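Local atomic coordinates of serine-rich Repeat Adhesion Glycoprotein (Srr1) (Streptococcus agalactiae, PDB entry 4MBO), a protein that binds fibrinogen as a serine-rich repeat surface glycoprotein of group B streptococci, probably helping the bacterium attach to host tissue. Residues V20-D26 against Q148-E154; N42-A48 against R119-W125; V62-L68 against C140-L145; Q157-P161 against V173-I177. All blocks are in the same frame, centred on the assembly; numbering follows the deposited sequence.

Contact 1: residues V20-D26 against Q148-E154; sequences VNIALKD and QVASIEE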
# COMPACT_ATOMS: atom_id res chain seq x y z
N VAL A 20 -9.58 6.68 -29.88
CA VAL A 20 -9.06 6.23 -28.61
C VAL A 20 -7.55 6.51 -28.44
O VAL A 20 -6.73 6.24 -29.34
CB VAL A 20 -9.28 4.71 -28.43
CG1 VAL A 20 -8.67 4.24 -27.14
CG2 VAL A 20 -10.76 4.36 -28.51
N ASN A 21 -7.22 7.08 -27.28
CA ASN A 21 -5.87 7.39 -26.86
C ASN A 21 -5.71 6.82 -25.44
O ASN A 21 -6.69 6.81 -24.69
CB ASN A 21 -5.65 8.92 -26.83
CG ASN A 21 -5.66 9.55 -28.21
OD1 ASN A 21 -4.72 9.38 -28.98
ND2 ASN A 21 -6.67 10.34 -28.51
N ILE A 22 -4.52 6.32 -25.10
CA ILE A 22 -4.25 5.87 -23.74
C ILE A 22 -2.75 5.99 -23.52
O ILE A 22 -1.95 5.73 -24.44
CB ILE A 22 -4.78 4.42 -23.49
CG1 ILE A 22 -4.63 4.08 -22.00
CG2 ILE A 22 -4.07 3.39 -24.37
CD1 ILE A 22 -5.43 2.87 -21.59
N ALA A 23 -2.35 6.37 -22.32
CA ALA A 23 -0.96 6.55 -21.99
C ALA A 23 -0.70 6.37 -20.51
O ALA A 23 -1.60 6.58 -19.67
CB ALA A 23 -0.49 7.92 -22.41
N LEU A 24 0.52 5.89 -20.23
CA LEU A 24 1.06 5.77 -18.87
C LEU A 24 2.26 6.70 -18.80
O LEU A 24 3.17 6.66 -19.65
CB LEU A 24 1.44 4.32 -18.53
CG LEU A 24 0.27 3.39 -18.29
CD1 LEU A 24 0.73 1.95 -18.37
CD2 LEU A 24 -0.43 3.67 -16.97
N LYS A 25 2.27 7.57 -17.79
CA LYS A 25 3.32 8.56 -17.64
C LYS A 25 3.92 8.59 -16.23
O LYS A 25 3.25 8.28 -15.24
CB LYS A 25 2.76 9.93 -18.03
CG LYS A 25 2.39 10.02 -19.51
CD LYS A 25 1.50 11.21 -19.87
CE LYS A 25 0.93 11.02 -21.27
NZ LYS A 25 -0.33 11.76 -21.56
N ASP A 26 5.20 8.98 -16.17
CA ASP A 26 5.95 9.00 -14.91
C ASP A 26 6.65 10.35 -14.65
O ASP A 26 7.64 10.40 -13.95
CB ASP A 26 6.98 7.86 -14.88
CG ASP A 26 8.17 8.03 -15.83
OD1 ASP A 26 8.25 9.00 -16.61
OD2 ASP A 26 9.07 7.14 -15.78
N GLN A 148 -6.10 -0.02 -28.29
CA GLN A 148 -4.96 0.84 -27.98
C GLN A 148 -4.35 0.44 -26.67
O GLN A 148 -5.07 0.18 -25.70
CB GLN A 148 -5.40 2.29 -27.88
CG GLN A 148 -6.06 2.82 -29.15
CD GLN A 148 -5.25 2.64 -30.43
OE1 GLN A 148 -5.81 2.27 -31.48
NE2 GLN A 148 -3.98 2.86 -30.36
N VAL A 149 -3.03 0.42 -26.64
CA VAL A 149 -2.30 -0.03 -25.46
C VAL A 149 -1.16 0.90 -25.13
O VAL A 149 -0.56 1.50 -26.02
CB VAL A 149 -1.71 -1.46 -25.70
CG1 VAL A 149 -1.22 -2.09 -24.41
CG2 VAL A 149 -2.74 -2.38 -26.33
N ALA A 150 -0.93 1.08 -23.84
CA ALA A 150 0.16 1.85 -23.33
C ALA A 150 1.04 0.99 -22.44
O ALA A 150 0.56 0.04 -21.81
CB ALA A 150 -0.38 3.02 -22.55
N SER A 151 2.32 1.34 -22.38
CA SER A 151 3.26 0.65 -21.50
C SER A 151 4.29 1.60 -20.97
O SER A 151 4.62 2.65 -21.58
CB SER A 151 3.96 -0.51 -22.22
OG SER A 151 4.95 -0.04 -23.16
N ILE A 152 4.79 1.25 -19.80
CA ILE A 152 5.91 1.98 -19.19
C ILE A 152 6.65 1.00 -18.30
O ILE A 152 6.05 0.06 -17.76
CB ILE A 152 5.44 3.24 -18.44
CG1 ILE A 152 6.63 4.19 -18.18
CG2 ILE A 152 4.73 2.86 -17.15
CD1 ILE A 152 6.18 5.53 -17.66
N GLU A 153 7.97 1.19 -18.16
CA GLU A 153 8.78 0.34 -17.30
C GLU A 153 9.39 1.14 -16.15
O GLU A 153 9.88 2.26 -16.36
CB GLU A 153 9.93 -0.31 -18.09
CG GLU A 153 9.49 -1.36 -19.08
CD GLU A 153 10.70 -2.02 -19.73
OE1 GLU A 153 10.86 -3.20 -19.49
OE2 GLU A 153 11.51 -1.34 -20.38
N GLU A 154 9.37 0.56 -14.96
CA GLU A 154 9.92 1.20 -13.77
C GLU A 154 10.38 0.19 -12.76
O GLU A 154 9.70 -0.84 -12.60
CB GLU A 154 8.85 2.02 -13.00
CG GLU A 154 8.00 2.98 -13.79
CD GLU A 154 8.69 4.24 -14.19
OE1 GLU A 154 9.80 4.52 -13.68
OE2 GLU A 154 8.16 4.95 -15.09
O HOH W 1 5.29 5.25 -21.55
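A single water joins the carbonyl oxygens of Leu24 and Ser151, donating to Ser151 O at 2.7 Å and, over a longer reach, to Leu24 O at 3.2 Å. The water spans the gap between two backbones that are not paired: no direct hydrogen bond between strands 20-25 and 148-154 can be assigned. They run almost in the same direction, their axes 7° apart, and each belongs to its own sheet: 20-25 pairs with 43-51, and 148-157 with 139-145. The first strand and the last strand of an immunoglobulin-type sandwich therefore meet along one margin of the fold, and side chains fill the seam between them. Alanine suits the middle of it, because the small CB of Ala150 can come within 3.6 Å of the Ala23 CA and still leave Ile22 and Leu24 room to pack beside it. Leu24 CB then rests against Ile152 CG2 at 3.9 Å. At one end, chi1 (-58°) puts Gln148 CG beside the backbone N, where it meets Val20 CG1 at 3.6 Å; the bend at chi2 then turns the amide off, and an exposed polar residue contributes its aliphatic part. At the other end, Ile152 CD1 lies against Asp26 CG at 3.7 Å, just ahead of a close pair of acids. Asp26 OD2 and Glu154 OE2 are 2.5 Å apart, with their carboxylate planes turned by 58°. At this separation one of the acids probably carries a proton; the burial of Glu154 would favour that, and its OE1 receives a weak hydrogen bond from Gly33 N.

Contact 2: residues N42-A48 against R119-W125; sequences NLVLNFA and RVNMPVW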
# COMPACT_ATOMS: atom_id res chain seq x y z
N ASN A 42 3.67 7.51 -7.55
CA ASN A 42 2.75 6.72 -8.33
C ASN A 42 2.95 7.11 -9.78
O ASN A 42 3.71 8.04 -10.10
CB ASN A 42 1.29 6.92 -7.87
CG ASN A 42 0.84 8.36 -7.91
OD1 ASN A 42 0.83 9.04 -6.87
ND2 ASN A 42 0.53 8.88 -9.09
N LEU A 43 2.31 6.34 -10.65
CA LEU A 43 2.27 6.62 -12.09
C LEU A 43 0.97 7.31 -12.40
O LEU A 43 0.10 7.46 -11.53
CB LEU A 43 2.37 5.32 -12.87
CG LEU A 43 3.67 4.54 -12.65
CD1 LEU A 43 3.60 3.16 -13.30
CD2 LEU A 43 4.89 5.32 -13.12
N VAL A 44 0.82 7.78 -13.64
CA VAL A 44 -0.40 8.45 -14.04
C VAL A 44 -0.93 7.79 -15.32
O VAL A 44 -0.19 7.57 -16.29
CB VAL A 44 -0.17 9.97 -14.28
CG1 VAL A 44 -1.46 10.59 -14.78
CG2 VAL A 44 0.24 10.65 -12.96
N LEU A 45 -2.20 7.45 -15.29
CA LEU A 45 -2.91 6.91 -16.44
C LEU A 45 -3.82 7.96 -17.04
O LEU A 45 -4.58 8.62 -16.32
CB LEU A 45 -3.78 5.74 -15.98
CG LEU A 45 -4.77 5.16 -17.01
CD1 LEU A 45 -4.02 4.56 -18.19
CD2 LEU A 45 -5.65 4.11 -16.35
N ASN A 46 -3.77 8.09 -18.36
CA ASN A 46 -4.76 8.93 -18.99
C ASN A 46 -5.31 8.27 -20.24
O ASN A 46 -4.61 7.48 -20.91
CB ASN A 46 -4.25 10.31 -19.30
CG ASN A 46 -3.33 10.33 -20.47
OD1 ASN A 46 -2.16 10.04 -20.34
ND2 ASN A 46 -3.86 10.74 -21.63
N PHE A 47 -6.57 8.54 -20.53
CA PHE A 47 -7.20 8.02 -21.74
C PHE A 47 -8.28 8.97 -22.19
O PHE A 47 -8.77 9.80 -21.42
CB PHE A 47 -7.73 6.58 -21.54
CG PHE A 47 -8.75 6.43 -20.45
CD1 PHE A 47 -10.10 6.60 -20.72
CD2 PHE A 47 -8.35 6.07 -19.17
CE1 PHE A 47 -11.04 6.45 -19.70
CE2 PHE A 47 -9.28 5.91 -18.17
CZ PHE A 47 -10.61 6.11 -18.44
N ALA A 48 -8.67 8.84 -23.46
CA ALA A 48 -9.71 9.68 -24.01
C ALA A 48 -10.26 8.99 -25.25
O ALA A 48 -9.59 8.16 -25.87
CB ALA A 48 -9.14 11.04 -24.39
N ARG A 119 -12.67 11.94 -21.27
CA ARG A 119 -11.26 12.19 -21.04
C ARG A 119 -11.03 11.99 -19.55
O ARG A 119 -11.73 12.59 -18.74
CB ARG A 119 -10.88 13.62 -21.45
CG ARG A 119 -9.40 13.94 -21.36
CD ARG A 119 -9.04 15.25 -22.07
NE ARG A 119 -9.46 15.19 -23.47
CZ ARG A 119 -8.77 14.60 -24.44
NH1 ARG A 119 -7.54 14.11 -24.19
NH2 ARG A 119 -9.29 14.50 -25.64
N VAL A 120 -10.03 11.19 -19.21
CA VAL A 120 -9.73 10.87 -17.83
C VAL A 120 -8.23 10.83 -17.55
O VAL A 120 -7.43 10.37 -18.40
CB VAL A 120 -10.29 9.46 -17.50
CG1 VAL A 120 -9.89 8.99 -16.09
CG2 VAL A 120 -11.80 9.43 -17.66
N ASN A 121 -7.88 11.36 -16.37
CA ASN A 121 -6.55 11.28 -15.79
C ASN A 121 -6.74 10.68 -14.40
O ASN A 121 -7.70 11.03 -13.70
CB ASN A 121 -5.92 12.65 -15.62
CG ASN A 121 -5.56 13.31 -16.92
OD1 ASN A 121 -4.72 12.81 -17.68
ND2 ASN A 121 -6.14 14.46 -17.16
N MET A 122 -5.89 9.74 -14.01
CA MET A 122 -5.96 9.24 -12.64
C MET A 122 -4.63 8.62 -12.23
O MET A 122 -3.85 8.14 -13.09
CB MET A 122 -7.05 8.18 -12.50
CG MET A 122 -6.63 6.88 -13.08
SD MET A 122 -7.87 5.57 -12.85
CE MET A 122 -9.00 6.15 -14.05
N PRO A 123 -4.34 8.63 -10.92
CA PRO A 123 -3.15 7.93 -10.48
C PRO A 123 -3.34 6.42 -10.49
O PRO A 123 -4.44 5.90 -10.25
CB PRO A 123 -2.94 8.43 -9.03
CG PRO A 123 -4.29 8.80 -8.60
CD PRO A 123 -4.99 9.36 -9.83
N VAL A 124 -2.27 5.73 -10.82
CA VAL A 124 -2.23 4.26 -10.73
C VAL A 124 -0.90 3.90 -10.07
O VAL A 124 0.08 4.61 -10.20
CB VAL A 124 -2.37 3.54 -12.07
CG1 VAL A 124 -3.76 3.73 -12.66
CG2 VAL A 124 -1.32 3.93 -13.07
N TRP A 125 -0.90 2.77 -9.35
CA TRP A 125 0.24 2.33 -8.60
C TRP A 125 0.67 0.92 -8.97
O TRP A 125 -0.18 0.06 -9.22
CB TRP A 125 -0.13 2.26 -7.11
CG TRP A 125 -0.26 3.54 -6.38
CD1 TRP A 125 0.67 4.08 -5.55
CD2 TRP A 125 -1.38 4.41 -6.37
NE1 TRP A 125 0.20 5.25 -5.02
CE2 TRP A 125 -1.07 5.46 -5.50
CE3 TRP A 125 -2.65 4.37 -6.98
CZ2 TRP A 125 -1.94 6.52 -5.25
CZ3 TRP A 125 -3.53 5.42 -6.71
CH2 TRP A 125 -3.17 6.47 -5.86
O HOH W 2 0.88 8.41 -3.78
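Phe47 lays one face of its ring against Val120, whose CB stands 3.8 Å from the ring centroid in a CH-pi contact, while Met122 CE reaches the ring edge. The phenyl group gets there because CG sits between the backbone N and the carbonyl carbon (chi1 59°). Leu45 and Val124 extend this apolar face with CB and CG1 3.9 Å apart. At the far end Asn42 CB lies over the five-membered ring of Trp125, 3.6 Å from its centroid. Most of these side chains project from an antiparallel ladder of six backbone bonds, in which Leu43, Leu45 and Phe47 form hydrogen-bonded pairs with Val124, Met122 and Val120. Leu43 O is gripped twice: Val124 N (3.0 Å) and Asn42 ND2 (2.9 Å) approach from opposite faces of its carbonyl plane, and the second bond fixes the Asn42 amide. Further out, strand 20-25 lines the other margin of 43-48, where Lys25 NZ bonds Asn46 OD1, and Tyr104 of strand 101-106 packs on Val120 and Met122. The two faces of this immunoglobulin-type strand pair thus differ chemically: Leu43, Leu45, Phe47, Val120, Met122 and Val124 give an apolar side fit for a sandwich interior, whereas the other mixes Asn46, Asn121 and Arg119 with Val44, Ala48 and Pro123, and is the more polar.

Contact 3: residues V62-L68 against C140-L145; sequences VKLSDNL and CFTATL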
# COMPACT_ATOMS: atom_id res chain seq x y z
N VAL A 62 -11.39 -0.35 -19.16
CA VAL A 62 -9.95 -0.05 -19.25
C VAL A 62 -9.23 -1.18 -18.51
O VAL A 62 -9.46 -1.40 -17.32
CB VAL A 62 -9.61 1.30 -18.65
CG1 VAL A 62 -8.11 1.55 -18.66
CG2 VAL A 62 -10.34 2.40 -19.39
N LYS A 63 -8.40 -1.92 -19.22
CA LYS A 63 -7.71 -3.08 -18.64
C LYS A 63 -6.32 -2.71 -18.17
O LYS A 63 -5.57 -2.11 -18.91
CB LYS A 63 -7.64 -4.18 -19.68
CG LYS A 63 -9.00 -4.55 -20.27
CD LYS A 63 -8.75 -5.56 -21.39
CE LYS A 63 -9.99 -5.91 -22.16
NZ LYS A 63 -9.58 -6.98 -23.11
N LEU A 64 -5.98 -3.07 -16.93
CA LEU A 64 -4.64 -2.85 -16.42
C LEU A 64 -3.93 -4.22 -16.29
O LEU A 64 -4.55 -5.26 -16.14
CB LEU A 64 -4.66 -2.16 -15.05
CG LEU A 64 -5.52 -0.91 -14.91
CD1 LEU A 64 -5.44 -0.43 -13.47
CD2 LEU A 64 -5.08 0.14 -15.91
N SER A 65 -2.61 -4.20 -16.36
CA SER A 65 -1.83 -5.38 -16.10
C SER A 65 -2.00 -5.81 -14.65
O SER A 65 -2.45 -5.02 -13.81
CB SER A 65 -0.36 -5.11 -16.47
OG SER A 65 0.18 -3.92 -15.87
N ASP A 66 -1.71 -7.07 -14.37
CA ASP A 66 -1.89 -7.63 -13.04
C ASP A 66 -1.10 -6.95 -11.96
O ASP A 66 -1.39 -7.13 -10.78
CB ASP A 66 -1.45 -9.09 -12.99
CG ASP A 66 -2.40 -10.02 -13.63
OD1 ASP A 66 -3.38 -9.62 -14.26
OD2 ASP A 66 -2.12 -11.25 -13.49
N ASN A 67 -0.07 -6.20 -12.33
CA ASN A 67 0.75 -5.57 -11.34
C ASN A 67 0.46 -4.09 -11.16
O ASN A 67 1.29 -3.38 -10.62
CB ASN A 67 2.23 -5.73 -11.71
CG ASN A 67 2.56 -5.15 -13.07
OD1 ASN A 67 1.72 -4.52 -13.72
ND2 ASN A 67 3.81 -5.32 -13.49
N LEU A 68 -0.73 -3.65 -11.57
CA LEU A 68 -1.09 -2.24 -11.51
C LEU A 68 -2.49 -2.09 -10.93
O LEU A 68 -3.38 -2.86 -11.31
CB LEU A 68 -1.03 -1.71 -12.95
CG LEU A 68 -1.02 -0.23 -13.23
CD1 LEU A 68 0.21 0.42 -12.67
CD2 LEU A 68 -1.11 0.01 -14.75
N CYS A 140 7.29 -4.17 -15.92
CA CYS A 140 6.49 -3.73 -17.07
C CYS A 140 5.02 -3.47 -16.64
O CYS A 140 4.37 -4.35 -16.06
CB CYS A 140 6.58 -4.83 -18.14
SG CYS A 140 5.26 -4.83 -19.35
N PHE A 141 4.53 -2.27 -16.91
CA PHE A 141 3.16 -1.84 -16.57
C PHE A 141 2.44 -1.48 -17.84
O PHE A 141 2.98 -0.76 -18.64
CB PHE A 141 3.17 -0.67 -15.60
CG PHE A 141 3.96 -0.93 -14.36
CD1 PHE A 141 3.41 -1.67 -13.32
CD2 PHE A 141 5.25 -0.46 -14.23
CE1 PHE A 141 4.12 -1.95 -12.20
CE2 PHE A 141 5.98 -0.74 -13.08
CZ PHE A 141 5.41 -1.47 -12.07
N THR A 142 1.24 -2.00 -18.02
CA THR A 142 0.44 -1.73 -19.22
C THR A 142 -1.03 -1.44 -18.92
O THR A 142 -1.56 -1.81 -17.89
CB THR A 142 0.52 -2.88 -20.27
OG1 THR A 142 -0.09 -4.11 -19.78
CG2 THR A 142 1.98 -3.16 -20.67
N ALA A 143 -1.67 -0.80 -19.88
CA ALA A 143 -3.09 -0.52 -19.82
C ALA A 143 -3.61 -0.57 -21.24
O ALA A 143 -2.98 -0.06 -22.16
CB ALA A 143 -3.35 0.84 -19.21
N THR A 144 -4.81 -1.11 -21.39
CA THR A 144 -5.46 -1.28 -22.69
C THR A 144 -6.87 -0.72 -22.71
O THR A 144 -7.62 -0.90 -21.77
CB THR A 144 -5.55 -2.78 -23.04
OG1 THR A 144 -4.23 -3.32 -23.18
CG2 THR A 144 -6.29 -3.02 -24.33
N LEU A 145 -7.22 -0.04 -23.80
CA LEU A 145 -8.58 0.42 -24.01
C LEU A 145 -8.89 0.07 -25.47
O LEU A 145 -8.34 0.65 -26.38
CB LEU A 145 -8.75 1.92 -23.72
CG LEU A 145 -10.17 2.46 -23.99
CD1 LEU A 145 -11.28 1.70 -23.28
CD2 LEU A 145 -10.20 3.91 -23.56
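Val62 meets Leu145 through CG2 and CD1, 4.1 Å apart, on the face that turns inward to Phe47 of the opposite sheet. Lys63 next forms the hydrogen-bonded pair with Thr144: its N gives to Thr144 O at 2.9 Å, and its O takes Thr144 N in return. Its aliphatic base lies by Thr144 CB, a sensible place for a lysine whose extended chain can carry the ammonium group outward. Leu64 returns to the inner face, where CD2 touches Ala143 CB at 3.8 Å; a methyl there leaves room for Ile22 and Leu45 as well. At Ser65 the strand ends, but the pairing goes on with a side chain in place of a backbone carbonyl. Ser65 N still bonds Thr142 O, while OG, held between the backbone N and the carbonyl carbon (chi1 52°), accepts Thr142 N at 3.1 Å in a nearly straight bond (176°). The chain then turns through a type I beta turn from Ser65 to Leu68. Asn67 hangs back from it: its OD1 accepts a hydrogen bond from Ser65 OG (2.7 Å), and its ND2 gives one to Cys140 O at 2.8 Å. Leu68 closes with CD1 on Phe141 CD1. Serine and asparagine side chains together continue the hydrogen bonding beyond the point where the chain leaves strand 59-64 of this immunoglobulin-type sandwich and turns across to the opposite sheet at Leu68.

Contact 4: residues Q157-P161 against V173-I177; sequences QYNSP and VRSRI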
# COMPACT_ATOMS: atom_id res chain seq x y z
N GLN A 157 10.70 0.57 -5.64
CA GLN A 157 11.56 0.63 -4.48
C GLN A 157 10.80 0.88 -3.21
O GLN A 157 9.89 1.69 -3.17
CB GLN A 157 12.57 1.77 -4.69
CG GLN A 157 13.40 2.14 -3.48
CD GLN A 157 14.37 3.26 -3.79
OE1 GLN A 157 15.29 3.08 -4.56
NE2 GLN A 157 14.15 4.41 -3.20
N TYR A 158 11.20 0.16 -2.17
CA TYR A 158 10.68 0.34 -0.83
C TYR A 158 11.89 0.67 0.06
O TYR A 158 13.05 0.38 -0.28
CB TYR A 158 10.07 -0.93 -0.31
CG TYR A 158 8.82 -1.39 -1.02
CD1 TYR A 158 7.57 -0.94 -0.62
CD2 TYR A 158 8.87 -2.32 -2.06
CE1 TYR A 158 6.40 -1.36 -1.26
CE2 TYR A 158 7.72 -2.75 -2.70
CZ TYR A 158 6.49 -2.29 -2.28
OH TYR A 158 5.33 -2.68 -2.91
N ASN A 159 11.64 1.35 1.17
CA ASN A 159 12.74 1.65 2.07
C ASN A 159 13.32 0.43 2.76
O ASN A 159 12.62 -0.57 2.97
CB ASN A 159 12.27 2.62 3.15
CG ASN A 159 12.19 4.04 2.65
OD1 ASN A 159 12.74 4.38 1.59
ND2 ASN A 159 11.51 4.87 3.40
N SER A 160 14.61 0.52 3.09
CA SER A 160 15.30 -0.57 3.80
C SER A 160 15.16 -0.43 5.31
O SER A 160 14.91 0.64 5.81
CB SER A 160 16.79 -0.59 3.45
OG SER A 160 16.97 -0.87 2.07
N PRO A 161 15.33 -1.53 6.03
CA PRO A 161 15.28 -1.45 7.49
C PRO A 161 16.37 -0.62 8.14
O PRO A 161 17.43 -0.39 7.54
CB PRO A 161 15.42 -2.91 7.92
CG PRO A 161 14.87 -3.68 6.77
CD PRO A 161 15.33 -2.93 5.57
N VAL A 173 14.89 -3.13 12.43
CA VAL A 173 13.45 -2.91 12.46
C VAL A 173 13.00 -2.09 11.25
O VAL A 173 13.79 -1.32 10.66
CB VAL A 173 13.06 -2.17 13.79
CG1 VAL A 173 13.55 -0.71 13.74
CG2 VAL A 173 11.57 -2.22 14.10
N ARG A 174 11.73 -2.24 10.90
CA ARG A 174 11.12 -1.44 9.83
C ARG A 174 9.63 -1.34 10.08
O ARG A 174 9.05 -2.25 10.65
CB ARG A 174 11.42 -2.02 8.44
CG ARG A 174 10.87 -1.20 7.30
CD ARG A 174 11.37 -1.70 5.94
NE ARG A 174 11.07 -3.12 5.75
CZ ARG A 174 11.43 -3.82 4.68
NH1 ARG A 174 12.07 -3.23 3.67
NH2 ARG A 174 11.16 -5.12 4.62
N SER A 175 8.99 -0.24 9.70
CA SER A 175 7.55 -0.12 9.84
C SER A 175 6.96 0.59 8.65
O SER A 175 7.69 1.19 7.90
CB SER A 175 7.20 0.59 11.12
OG SER A 175 7.68 1.95 11.06
N ARG A 176 5.66 0.47 8.48
CA ARG A 176 4.97 1.08 7.33
C ARG A 176 3.48 1.21 7.56
O ARG A 176 2.85 0.33 8.11
CB ARG A 176 5.23 0.16 6.12
CG ARG A 176 4.84 0.71 4.78
CD ARG A 176 5.31 -0.24 3.66
NE ARG A 176 5.17 0.49 2.42
CZ ARG A 176 4.18 0.37 1.56
NH1 ARG A 176 4.16 1.19 0.53
NH2 ARG A 176 3.21 -0.53 1.72
N ILE A 177 2.89 2.34 7.14
CA ILE A 177 1.48 2.47 7.09
C ILE A 177 1.16 1.86 5.74
O ILE A 177 1.55 2.40 4.68
CB ILE A 177 1.03 3.94 7.16
CG1 ILE A 177 1.41 4.50 8.53
CG2 ILE A 177 -0.44 4.01 6.88
CD1 ILE A 177 1.11 5.96 8.74
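Arg174 reaches out from strand 173-177 to touch Asn159 and Pro161 in the connection between the two beta domains of this adhesin. Residues 157-161 lead from the last strand of the immunoglobulin-type sandwich into strand 162-165, which pairs with strand 169-181 of the C-terminal fibrinogen-binding adhesin domain. In related adhesins, ligand peptides dock in the cleft between two such domains; this segment is part of the covalent link between them. The Arg174 CB lies 4.0 Å from Pro161 CA, beside the start of the proline ring. Proline brings rigidity to a chain leaving one domain for another. From CB the arginine stays extended as far as CD, which passes 3.4 Å from Asn159 O, and the bend at chi3 (55°) then brings the guanidinium edge to Asn159 O and one face to Pro161. NE stands 4.0 Å from Pro161 CG, which lies over that face. At the tip, NH1 gives a hydrogen bond to Asn159 O at 2.8 Å, with the oxygen near the guanidinium plane and the nitrogen in the carbonyl plane. NH2 turns to Asp242 in a salt bridge and to Gln192 OE1, so a buried charge is paid for on several sides. Two residues on, Arg176, extended from CG to NE, also reaches the loop, at Tyr158, and is held by a salt bridge to Asp38. Tyr158 presents its CE1 edge to one face of the Arg176 guanidinium, the planes 84° apart, with NH1 3.8 Å from Tyr158 CE1.

In the fold
Contacts 1, 2 and 3 lie together in the immunoglobulin-type sandwich, their centres 9 to 11 Å apart, while contact 4 sits about 26 to 29 Å away, centre to centre, at the passage to the C-terminal domain. Contacts 2 and 3 are pairings within opposite sheets, and they meet through the interior, where Phe47 touches Val62 and Leu145. Half of their touching residues are buried; contact 1, which bridges those sheets at their margin, has fewer. Chemistry follows place. A full backbone ladder holds contact 2, a shorter one finished by Ser65 and Asn67 holds contact 3, apolar packing with one water and an acid pair joins contact 1, and charged arginines with outside partners serve contact 4.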